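Local coordinates for protein ATPase BagA (Mycobacterium tuberculosis H37Rv, PDB 6BS3) that forms, with its partner BagB, the BagAB complex that hydrolyses ATP and supports resistance to nitric oxide and to elevated glycerol, at residues Ser11-Ser19 with Leu308-Pro316; Ala255-Arg266 with Phe281-Ala292. All coordinates share one frame; numbering follows the deposited sequence.

In the fold
Contact 1 lies on the nucleotide-binding core and contact 2 far out on a helical extension; their centres are about 35 Å apart and their nearest atoms about 13 Å, so they do not touch. Along the chain, contact 2 is nested inside the loop that contact 1 closes: helix 278-302, which carries residues 281-292, is the element before strand 312-316, the edge strand that meets residues 11-19. Only contact 1 approaches the nucleotide. It holds Pro-316 of the ADP pocket, and the side chain of Leu-313 is about 12 Å from the bound ADP. Contact 2 is remote from the annotated sites and lies beside another protein chain.

Contact 1: residues Ser11-Ser19 with Leu308-Pro316; sequences SVGWPSRLS and LQVPRLELP
The indole of Trp-14 has Leu-18 CB over one face, offset toward the rim, while across the contact Leu-313 CD1 reaches its CE3 obliquely at 3.8 Å. The ring also meets that of His-207 at a shallow angle, and its NE1 is hydrogen-bonded to the backbone oxygen of the C-terminal Arg-340. A chi1 of -162° places CG of Trp-14 opposite the backbone N, and the indole then crosses the Leu-313 side chain at a slant. The other flat group, the guanidinium of Arg-17, approaches Pro-311 only loosely and obliquely, NH2 toward CD.

The two prolines cross at about a right angle, Pro-15 CD lying 3.6 Å from Pro-311 CG. Pro-311 CB rests against two carbonyl oxygens at once, Val-12 O and Gly-13 O, each at 3.4 Å. Gly-13 is pressed close to the strand: its CA is 3.3 Å from Arg-312 O, and Leu-313 CG comes to 3.4 Å from Gly-13 O. Gly-13 O is hydrogen-bonded to Ser-236 OG, so this buried carbonyl is satisfied on the neighbouring strand.

No direct hydrogen bond joins the segments; one water does, donating to Val-12 O and accepting from Arg-312 N, both at 2.9 Å. The N-terminal loop thus packs against strand 312-316 without extending the sheet by backbone pairing. That strand runs parallel to strand 234-242 at the sheet edge and leads to Pro-316, whose O accepts from ADP N6; this places the adenine at the end of the last strand of a P-loop NTPase sheet with a parallel core, consistent with membership of the ArsA/Get3 family.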
loop_
_atom_site.group_PDB
_atom_site.type_symbol
_atom_site.label_atom_id
_atom_site.label_comp_id
_atom_site.label_asym_id
_atom_site.label_seq_id
_atom_site.Cartn_x
_atom_site.Cartn_y
_atom_site.Cartn_z
ATOM N N SER A 11 -8.207 -1.943 -29.012
ATOM C CA SER A 11 -6.887 -2.574 -28.940
ATOM C C SER A 11 -5.765 -1.588 -28.581
ATOM O O SER A 11 -4.883 -1.964 -27.804
ATOM C CB SER A 11 -6.555 -3.324 -30.227
ATOM O OG SER A 11 -5.421 -4.159 -30.041
ATOM N N VAL A 12 -5.790 -0.337 -29.122
ATOM C CA VAL A 12 -4.778 0.691 -28.772
ATOM C C VAL A 12 -4.826 1.017 -27.264
ATOM O O VAL A 12 -5.903 0.997 -26.670
ATOM C CB VAL A 12 -4.839 2.000 -29.619
ATOM C CG1 VAL A 12 -4.274 1.795 -31.019
ATOM C CG2 VAL A 12 -6.246 2.601 -29.657
ATOM N N GLY A 13 -3.666 1.311 -26.681
ATOM C CA GLY A 13 -3.547 1.649 -25.269
ATOM C C GLY A 13 -3.737 3.128 -25.000
ATOM O O GLY A 13 -3.943 3.533 -23.858
ATOM N N TRP A 14 -3.700 3.939 -26.058
ATOM C CA TRP A 14 -3.850 5.381 -25.965
ATOM C C TRP A 14 -4.645 5.919 -27.157
ATOM O O TRP A 14 -4.051 6.405 -28.114
ATOM C CB TRP A 14 -2.471 6.066 -25.843
ATOM C CG TRP A 14 -2.483 7.484 -25.318
ATOM C CD1 TRP A 14 -2.373 8.632 -26.053
ATOM C CD2 TRP A 14 -2.481 7.888 -23.940
ATOM N NE1 TRP A 14 -2.285 9.722 -25.218
ATOM C CE2 TRP A 14 -2.348 9.297 -23.916
ATOM C CE3 TRP A 14 -2.547 7.188 -22.711
ATOM C CZ2 TRP A 14 -2.298 10.029 -22.715
ATOM C CZ3 TRP A 14 -2.505 7.918 -21.525
ATOM C CH2 TRP A 14 -2.348 9.317 -21.536
ATOM N N PRO A 15 -5.996 5.918 -27.096
ATOM C CA PRO A 15 -6.774 6.539 -28.181
ATOM C C PRO A 15 -6.428 8.029 -28.321
ATOM O O PRO A 15 -6.018 8.667 -27.340
ATOM C CB PRO A 15 -8.229 6.340 -27.721
ATOM C CG PRO A 15 -8.186 5.218 -26.745
ATOM C CD PRO A 15 -6.887 5.420 -26.030
ATOM N N SER A 16 -6.569 8.572 -29.536
ATOM C CA SER A 16 -6.261 9.980 -29.879
ATOM C C SER A 16 -6.862 11.037 -28.951
ATOM O O SER A 16 -6.206 12.041 -28.681
ATOM C CB SER A 16 -6.667 10.281 -31.315
ATOM O OG SER A 16 -5.673 9.771 -32.182
ATOM N N ARG A 17 -8.108 10.819 -28.488
ATOM C CA ARG A 17 -8.854 11.695 -27.573
ATOM C C ARG A 17 -8.050 12.042 -26.303
ATOM O O ARG A 17 -8.113 13.174 -25.829
ATOM C CB ARG A 17 -10.232 11.084 -27.224
ATOM C CG ARG A 17 -10.189 9.790 -26.403
ATOM C CD ARG A 17 -11.576 9.365 -25.954
ATOM N NE ARG A 17 -11.697 7.913 -25.831
ATOM C CZ ARG A 17 -11.436 7.225 -24.722
ATOM N NH1 ARG A 17 -11.018 7.849 -23.628
ATOM N NH2 ARG A 17 -11.585 5.905 -24.701
ATOM N N LEU A 18 -7.249 11.082 -25.815
ATOM C CA LEU A 18 -6.374 11.209 -24.651
ATOM C C LEU A 18 -5.221 12.198 -24.865
ATOM O O LEU A 18 -4.623 12.632 -23.891
ATOM C CB LEU A 18 -5.846 9.832 -24.202
ATOM C CG LEU A 18 -6.869 8.792 -23.731
ATOM C CD1 LEU A 18 -6.163 7.570 -23.186
ATOM C CD2 LEU A 18 -7.841 9.362 -22.671
ATOM N N SER A 19 -4.941 12.584 -26.121
ATOM C CA SER A 19 -3.900 13.571 -26.465
ATOM C C SER A 19 -4.431 14.992 -26.272
ATOM O O SER A 19 -3.648 15.922 -26.121
ATOM C CB SER A 19 -3.426 13.387 -27.906
ATOM O OG SER A 19 -2.921 12.079 -28.115
ATOM N N LEU A 308 -13.750 -4.926 -19.262
ATOM C CA LEU A 308 -13.763 -3.467 -19.408
ATOM C C LEU A 308 -13.449 -3.089 -20.846
ATOM O O LEU A 308 -12.500 -3.618 -21.424
ATOM C CB LEU A 308 -12.710 -2.794 -18.501
ATOM C CG LEU A 308 -12.660 -3.159 -17.024
ATOM C CD1 LEU A 308 -11.276 -2.907 -16.477
ATOM C CD2 LEU A 308 -13.699 -2.388 -16.227
ATOM N N GLN A 309 -14.200 -2.147 -21.411
ATOM C CA GLN A 309 -13.926 -1.684 -22.771
ATOM C C GLN A 309 -13.144 -0.386 -22.591
ATOM O O GLN A 309 -13.604 0.705 -22.943
ATOM C CB GLN A 309 -15.228 -1.495 -23.571
ATOM C CG GLN A 309 -15.975 -2.804 -23.834
ATOM C CD GLN A 309 -17.292 -2.579 -24.532
ATOM O OE1 GLN A 309 -18.224 -1.968 -23.988
ATOM N NE2 GLN A 309 -17.401 -3.083 -25.755
ATOM N N VAL A 310 -11.967 -0.533 -21.955
ATOM C CA VAL A 310 -11.062 0.522 -21.545
ATOM C C VAL A 310 -9.679 0.238 -22.140
ATOM O O VAL A 310 -9.208 -0.900 -22.032
ATOM C CB VAL A 310 -11.034 0.583 -19.978
ATOM C CG1 VAL A 310 -9.824 1.335 -19.446
ATOM C CG2 VAL A 310 -12.322 1.192 -19.420
ATOM N N PRO A 311 -8.986 1.253 -22.721
ATOM C CA PRO A 311 -7.621 1.003 -23.228
ATOM C C PRO A 311 -6.655 0.525 -22.143
ATOM O O PRO A 311 -6.744 0.909 -20.971
ATOM C CB PRO A 311 -7.178 2.346 -23.824
ATOM C CG PRO A 311 -8.188 3.321 -23.421
ATOM C CD PRO A 311 -9.403 2.656 -22.909
ATOM N N ARG A 312 -5.736 -0.324 -22.547
ATOM C CA ARG A 312 -4.762 -0.920 -21.666
ATOM C C ARG A 312 -3.345 -0.718 -22.147
ATOM O O ARG A 312 -3.028 -0.987 -23.309
ATOM C CB ARG A 312 -5.088 -2.416 -21.484
ATOM C CG ARG A 312 -5.925 -2.678 -20.237
ATOM C CD ARG A 312 -6.709 -3.963 -20.323
ATOM N NE ARG A 312 -5.854 -5.129 -20.115
ATOM C CZ ARG A 312 -6.280 -6.381 -20.198
ATOM N NH1 ARG A 312 -7.551 -6.639 -20.480
ATOM N NH2 ARG A 312 -5.443 -7.386 -19.990
ATOM N N LEU A 313 -2.496 -0.262 -21.236
ATOM C CA LEU A 313 -1.068 -0.022 -21.422
ATOM C C LEU A 313 -0.319 -1.023 -20.529
ATOM O O LEU A 313 -0.861 -1.462 -19.514
ATOM C CB LEU A 313 -0.683 1.450 -21.034
ATOM C CG LEU A 313 -1.266 2.582 -21.928
ATOM C CD1 LEU A 313 -1.190 3.932 -21.245
ATOM C CD2 LEU A 313 -0.556 2.646 -23.280
ATOM N N GLU A 314 0.913 -1.399 -20.932
ATOM C CA GLU A 314 1.767 -2.360 -20.232
ATOM C C GLU A 314 3.173 -1.810 -20.110
ATOM O O GLU A 314 3.767 -1.404 -21.105
ATOM C CB GLU A 314 1.863 -3.709 -20.980
ATOM C CG GLU A 314 0.558 -4.457 -21.224
ATOM C CD GLU A 314 -0.331 -3.862 -22.295
ATOM O OE1 GLU A 314 0.204 -3.264 -23.256
ATOM O OE2 GLU A 314 -1.569 -3.975 -22.157
ATOM N N LEU A 315 3.724 -1.870 -18.893
ATOM C CA LEU A 315 5.080 -1.468 -18.604
ATOM C C LEU A 315 5.876 -2.672 -18.103
ATOM O O LEU A 315 5.305 -3.563 -17.458
ATOM C CB LEU A 315 5.104 -0.313 -17.573
ATOM C CG LEU A 315 4.474 1.004 -18.046
ATOM C CD1 LEU A 315 4.389 1.981 -16.909
ATOM C CD2 LEU A 315 5.265 1.619 -19.198
ATOM N N PRO A 316 7.193 -2.737 -18.414
ATOM C CA PRO A 316 7.994 -3.862 -17.922
ATOM C C PRO A 316 8.440 -3.643 -16.464
ATOM O O PRO A 316 8.124 -2.619 -15.842
ATOM C CB PRO A 316 9.200 -3.848 -18.872
ATOM C CG PRO A 316 9.421 -2.371 -19.144
ATOM C CD PRO A 316 8.023 -1.774 -19.181
HETATM O O HOH W 1 -6.142 -1.506 -25.213
#

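Contact 2: residues Ala255-Arg266 with Phe281-Ala292; sequences AAEGEVDADSVR and FAGLLTETIQHA
Phe-281 has a nearly fully extended chi1 (-177°), which stands the ring up against the start of helix 262-271, and Arg-266 bends at chi3 (-71°) to bring its guanidinium over one face of that ring. The two planes are 31° apart and the cation-pi contact is off-centre: Arg-266 CZ lies 4.0 Å from the ring centroid. Leu-285 CG lies over the opposite face, Ala-262 meets the ring edge, and Val-265 CG1 comes in obliquely, 3.9 Å from Phe-281 CE1.

Farther along helix 278-302, Val-260 spreads its two methyls over Leu-285, Thr-288 and Ile-289. The side chains of Val-260 and Leu-285 pass in opposite directions, CG1 against CD2, while Val-260 CG2 packs 3.6 Å from Ile-289 CG1 and beside Thr-288 OG1. That hydroxyl donates to Leu-285 O, 2.9 Å away, which ties its proton to its own helix beside the valine methyl. At the far end Ala-255 CB meets Ala-292 CB at 3.6 Å, and Ala-255 O touches CB, CG1 and CG2 of Ile-289 and takes a CA-H...O contact, 3.5 Å from Ile-289 CA.

The connection between helices 249-255 and 262-271 is shaped by its own ends: Gly-258, at positive phi, closes a Schellman motif, and Asp-261 N-caps the next helix through OD2 to Ser-264 N. Glu-287, also on helix 278-302, is hydrogen-bonded to another protein chain. With no hydrogen bond between the segments, their cohesion comes from apolar packing, and the Arg-266 cation lies at the exposed end of the contact, where the aromatic face would probably help to stabilise its charge.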
loop_
_atom_site.group_PDB
_atom_site.type_symbol
_atom_site.label_atom_id
_atom_site.label_comp_id
_atom_site.label_asym_id
_atom_site.label_seq_id
_atom_site.Cartn_x
_atom_site.Cartn_y
_atom_site.Cartn_z
ATOM N N ALA A 255 2.963 -27.089 -18.928
ATOM C CA ALA A 255 3.905 -26.898 -17.813
ATOM C C ALA A 255 3.238 -26.422 -16.510
ATOM O O ALA A 255 3.722 -26.764 -15.428
ATOM C CB ALA A 255 5.030 -25.963 -18.220
ATOM N N ALA A 256 2.106 -25.682 -16.615
ATOM C CA ALA A 256 1.309 -25.219 -15.472
ATOM C C ALA A 256 0.622 -26.403 -14.770
ATOM O O ALA A 256 0.220 -26.274 -13.612
ATOM C CB ALA A 256 0.270 -24.212 -15.931
ATOM N N GLU A 257 0.502 -27.558 -15.474
ATOM C CA GLU A 257 -0.093 -28.806 -14.967
ATOM C C GLU A 257 0.954 -29.825 -14.483
ATOM O O GLU A 257 0.592 -30.808 -13.833
ATOM C CB GLU A 257 -1.044 -29.444 -16.006
ATOM C CG GLU A 257 -2.404 -28.767 -16.110
ATOM C CD GLU A 257 -3.243 -28.772 -14.844
ATOM O OE1 GLU A 257 -3.763 -29.850 -14.476
ATOM O OE2 GLU A 257 -3.380 -27.694 -14.220
ATOM N N GLY A 258 2.228 -29.564 -14.792
ATOM C CA GLY A 258 3.368 -30.399 -14.423
ATOM C C GLY A 258 3.947 -31.212 -15.566
ATOM O O GLY A 258 4.740 -32.127 -15.329
ATOM N N GLU A 259 3.561 -30.881 -16.812
ATOM C CA GLU A 259 3.994 -31.576 -18.024
ATOM C C GLU A 259 4.933 -30.714 -18.868
ATOM O O GLU A 259 4.495 -29.730 -19.466
ATOM C CB GLU A 259 2.772 -32.039 -18.844
ATOM C CG GLU A 259 1.890 -33.054 -18.123
ATOM C CD GLU A 259 0.639 -33.495 -18.862
ATOM O OE1 GLU A 259 -0.112 -32.619 -19.349
ATOM O OE2 GLU A 259 0.404 -34.723 -18.937
ATOM N N VAL A 260 6.222 -31.012 -18.736
ATOM C CA VAL A 260 7.291 -30.421 -19.584
ATOM C C VAL A 260 7.953 -31.671 -20.154
ATOM O O VAL A 260 8.511 -32.444 -19.350
ATOM C CB VAL A 260 8.280 -29.583 -18.753
ATOM C CG1 VAL A 260 9.163 -28.714 -19.635
ATOM C CG2 VAL A 260 7.563 -28.736 -17.711
ATOM N N ASP A 261 7.898 -31.880 -21.469
ATOM C CA ASP A 261 8.488 -33.153 -21.947
ATOM C C ASP A 261 9.990 -33.075 -21.690
ATOM O O ASP A 261 10.626 -32.138 -22.212
ATOM C CB ASP A 261 8.169 -33.397 -23.425
ATOM C CG ASP A 261 8.732 -34.704 -23.957
ATOM O OD1 ASP A 261 8.288 -35.769 -23.485
ATOM O OD2 ASP A 261 9.611 -34.645 -24.840
ATOM N N ALA A 262 10.537 -34.019 -20.919
ATOM C CA ALA A 262 12.001 -33.960 -20.728
ATOM C C ALA A 262 12.729 -34.472 -21.972
ATOM O O ALA A 262 13.741 -33.872 -22.340
ATOM C CB ALA A 262 12.377 -34.780 -19.529
ATOM N N ASP A 263 12.247 -35.548 -22.595
ATOM C CA ASP A 263 12.976 -36.024 -23.776
ATOM C C ASP A 263 13.380 -34.888 -24.729
ATOM O O ASP A 263 14.535 -34.847 -25.148
ATOM C CB ASP A 263 12.199 -37.136 -24.511
ATOM C CG ASP A 263 12.156 -38.483 -23.795
ATOM O OD1 ASP A 263 13.177 -38.865 -23.174
ATOM O OD2 ASP A 263 11.112 -39.168 -23.879
ATOM N N SER A 264 12.450 -33.954 -25.033
ATOM C CA SER A 264 12.711 -32.793 -25.896
ATOM C C SER A 264 13.718 -31.826 -25.240
ATOM O O SER A 264 14.590 -31.296 -25.938
ATOM C CB SER A 264 11.411 -32.062 -26.228
ATOM O OG SER A 264 11.614 -30.987 -27.131
ATOM N N VAL A 265 13.600 -31.621 -23.900
ATOM C CA VAL A 265 14.480 -30.754 -23.097
ATOM C C VAL A 265 15.909 -31.335 -23.060
ATOM O O VAL A 265 16.860 -30.601 -23.332
ATOM C CB VAL A 265 13.912 -30.456 -21.674
ATOM C CG1 VAL A 265 14.839 -29.538 -20.881
ATOM C CG2 VAL A 265 12.515 -29.850 -21.748
ATOM N N ARG A 266 16.042 -32.653 -22.765
ATOM C CA ARG A 266 17.316 -33.387 -22.721
ATOM C C ARG A 266 18.034 -33.356 -24.081
ATOM O O ARG A 266 19.259 -33.219 -24.118
ATOM C CB ARG A 266 17.092 -34.842 -22.272
ATOM C CG ARG A 266 18.074 -35.309 -21.202
ATOM C CD ARG A 266 17.978 -36.800 -20.918
ATOM N NE ARG A 266 16.746 -37.171 -20.217
ATOM C CZ ARG A 266 16.604 -37.192 -18.893
ATOM N NH1 ARG A 266 17.617 -36.851 -18.103
ATOM N NH2 ARG A 266 15.446 -37.543 -18.350
ATOM N N PHE A 281 18.662 -31.933 -13.497
ATOM C CA PHE A 281 17.715 -31.984 -14.615
ATOM C C PHE A 281 16.281 -31.915 -14.087
ATOM O O PHE A 281 15.486 -31.138 -14.620
ATOM C CB PHE A 281 17.939 -33.220 -15.511
ATOM C CG PHE A 281 17.023 -33.275 -16.713
ATOM C CD1 PHE A 281 17.266 -32.484 -17.832
ATOM C CD2 PHE A 281 15.908 -34.105 -16.721
ATOM C CE1 PHE A 281 16.404 -32.517 -18.932
ATOM C CE2 PHE A 281 15.054 -34.144 -17.825
ATOM C CZ PHE A 281 15.304 -33.345 -18.920
ATOM N N ALA A 282 15.968 -32.701 -13.023
ATOM C CA ALA A 282 14.653 -32.694 -12.370
ATOM C C ALA A 282 14.347 -31.302 -11.791
ATOM O O ALA A 282 13.225 -30.814 -11.942
ATOM C CB ALA A 282 14.604 -33.734 -11.264
ATOM N N GLY A 283 15.363 -30.683 -11.176
ATOM C CA GLY A 283 15.294 -29.356 -10.577
ATOM C C GLY A 283 15.017 -28.260 -11.585
ATOM O O GLY A 283 14.240 -27.343 -11.304
ATOM N N LEU A 284 15.639 -28.372 -12.781
ATOM C CA LEU A 284 15.474 -27.459 -13.915
ATOM C C LEU A 284 14.027 -27.543 -14.449
ATOM O O LEU A 284 13.453 -26.513 -14.819
ATOM C CB LEU A 284 16.507 -27.807 -15.010
ATOM C CG LEU A 284 16.352 -27.170 -16.397
ATOM C CD1 LEU A 284 16.930 -25.772 -16.436
ATOM C CD2 LEU A 284 17.004 -28.038 -17.458
ATOM N N LEU A 285 13.440 -28.763 -14.458
ATOM C CA LEU A 285 12.063 -28.994 -14.903
ATOM C C LEU A 285 11.029 -28.337 -13.967
ATOM O O LEU A 285 10.138 -27.642 -14.464
ATOM C CB LEU A 285 11.762 -30.495 -15.086
ATOM C CG LEU A 285 12.456 -31.237 -16.241
ATOM C CD1 LEU A 285 12.184 -32.717 -16.154
ATOM C CD2 LEU A 285 11.990 -30.744 -17.606
ATOM N N THR A 286 11.162 -28.526 -12.625
ATOM C CA THR A 286 10.251 -27.933 -11.625
ATOM C C THR A 286 10.361 -26.400 -11.587
ATOM O O THR A 286 9.397 -25.745 -11.208
ATOM C CB THR A 286 10.395 -28.567 -10.223
ATOM O OG1 THR A 286 11.705 -28.334 -9.724
ATOM C CG2 THR A 286 10.070 -30.065 -10.201
ATOM N N GLU A 287 11.518 -25.838 -12.014
ATOM C CA GLU A 287 11.762 -24.397 -12.112
ATOM C C GLU A 287 10.879 -23.790 -13.194
ATOM O O GLU A 287 10.388 -22.674 -13.021
ATOM C CB GLU A 287 13.238 -24.102 -12.427
ATOM C CG GLU A 287 14.143 -24.070 -11.207
ATOM C CD GLU A 287 15.612 -23.773 -11.457
ATOM O OE1 GLU A 287 15.975 -23.429 -12.605
ATOM O OE2 GLU A 287 16.404 -23.881 -10.493
ATOM N N THR A 288 10.677 -24.520 -14.308
ATOM C CA THR A 288 9.838 -24.056 -15.422
ATOM C C THR A 288 8.358 -24.305 -15.125
ATOM O O THR A 288 7.517 -23.530 -15.582
ATOM C CB THR A 288 10.301 -24.626 -16.785
ATOM O OG1 THR A 288 9.995 -26.015 -16.858
ATOM C CG2 THR A 288 11.788 -24.397 -17.049
ATOM N N ILE A 289 8.041 -25.378 -14.363
ATOM C CA ILE A 289 6.668 -25.690 -13.953
ATOM C C ILE A 289 6.178 -24.537 -13.064
ATOM O O ILE A 289 5.101 -23.986 -13.305
ATOM C CB ILE A 289 6.598 -27.077 -13.248
ATOM C CG1 ILE A 289 6.719 -28.226 -14.278
ATOM C CG2 ILE A 289 5.327 -27.236 -12.394
ATOM C CD1 ILE A 289 7.187 -29.611 -13.697
ATOM N N GLN A 290 7.015 -24.138 -12.084
ATOM C CA GLN A 290 6.747 -23.059 -11.137
ATOM C C GLN A 290 6.620 -21.709 -11.824
ATOM O O GLN A 290 5.760 -20.924 -11.436
ATOM C CB GLN A 290 7.782 -23.047 -10.003
ATOM C CG GLN A 290 7.520 -24.171 -8.990
ATOM C CD GLN A 290 8.614 -24.387 -7.973
ATOM O OE1 GLN A 290 9.386 -23.488 -7.650
ATOM N NE2 GLN A 290 8.685 -25.600 -7.425
ATOM N N HIS A 291 7.418 -21.463 -12.879
ATOM C CA HIS A 291 7.341 -20.234 -13.671
ATOM C C HIS A 291 5.994 -20.204 -14.412
ATOM O O HIS A 291 5.271 -19.213 -14.322
ATOM C CB HIS A 291 8.511 -20.167 -14.665
ATOM C CG HIS A 291 8.367 -19.081 -15.682
ATOM N ND1 HIS A 291 8.822 -17.800 -15.437
ATOM C CD2 HIS A 291 7.773 -19.112 -16.894
ATOM C CE1 HIS A 291 8.510 -17.102 -16.511
ATOM N NE2 HIS A 291 7.880 -17.850 -17.415
ATOM N N ALA A 292 5.666 -21.303 -15.122
ATOM C CA ALA A 292 4.419 -21.494 -15.871
ATOM C C ALA A 292 3.187 -21.395 -14.974
ATOM O O ALA A 292 2.190 -20.832 -15.418
ATOM C CB ALA A 292 4.437 -22.824 -16.593
#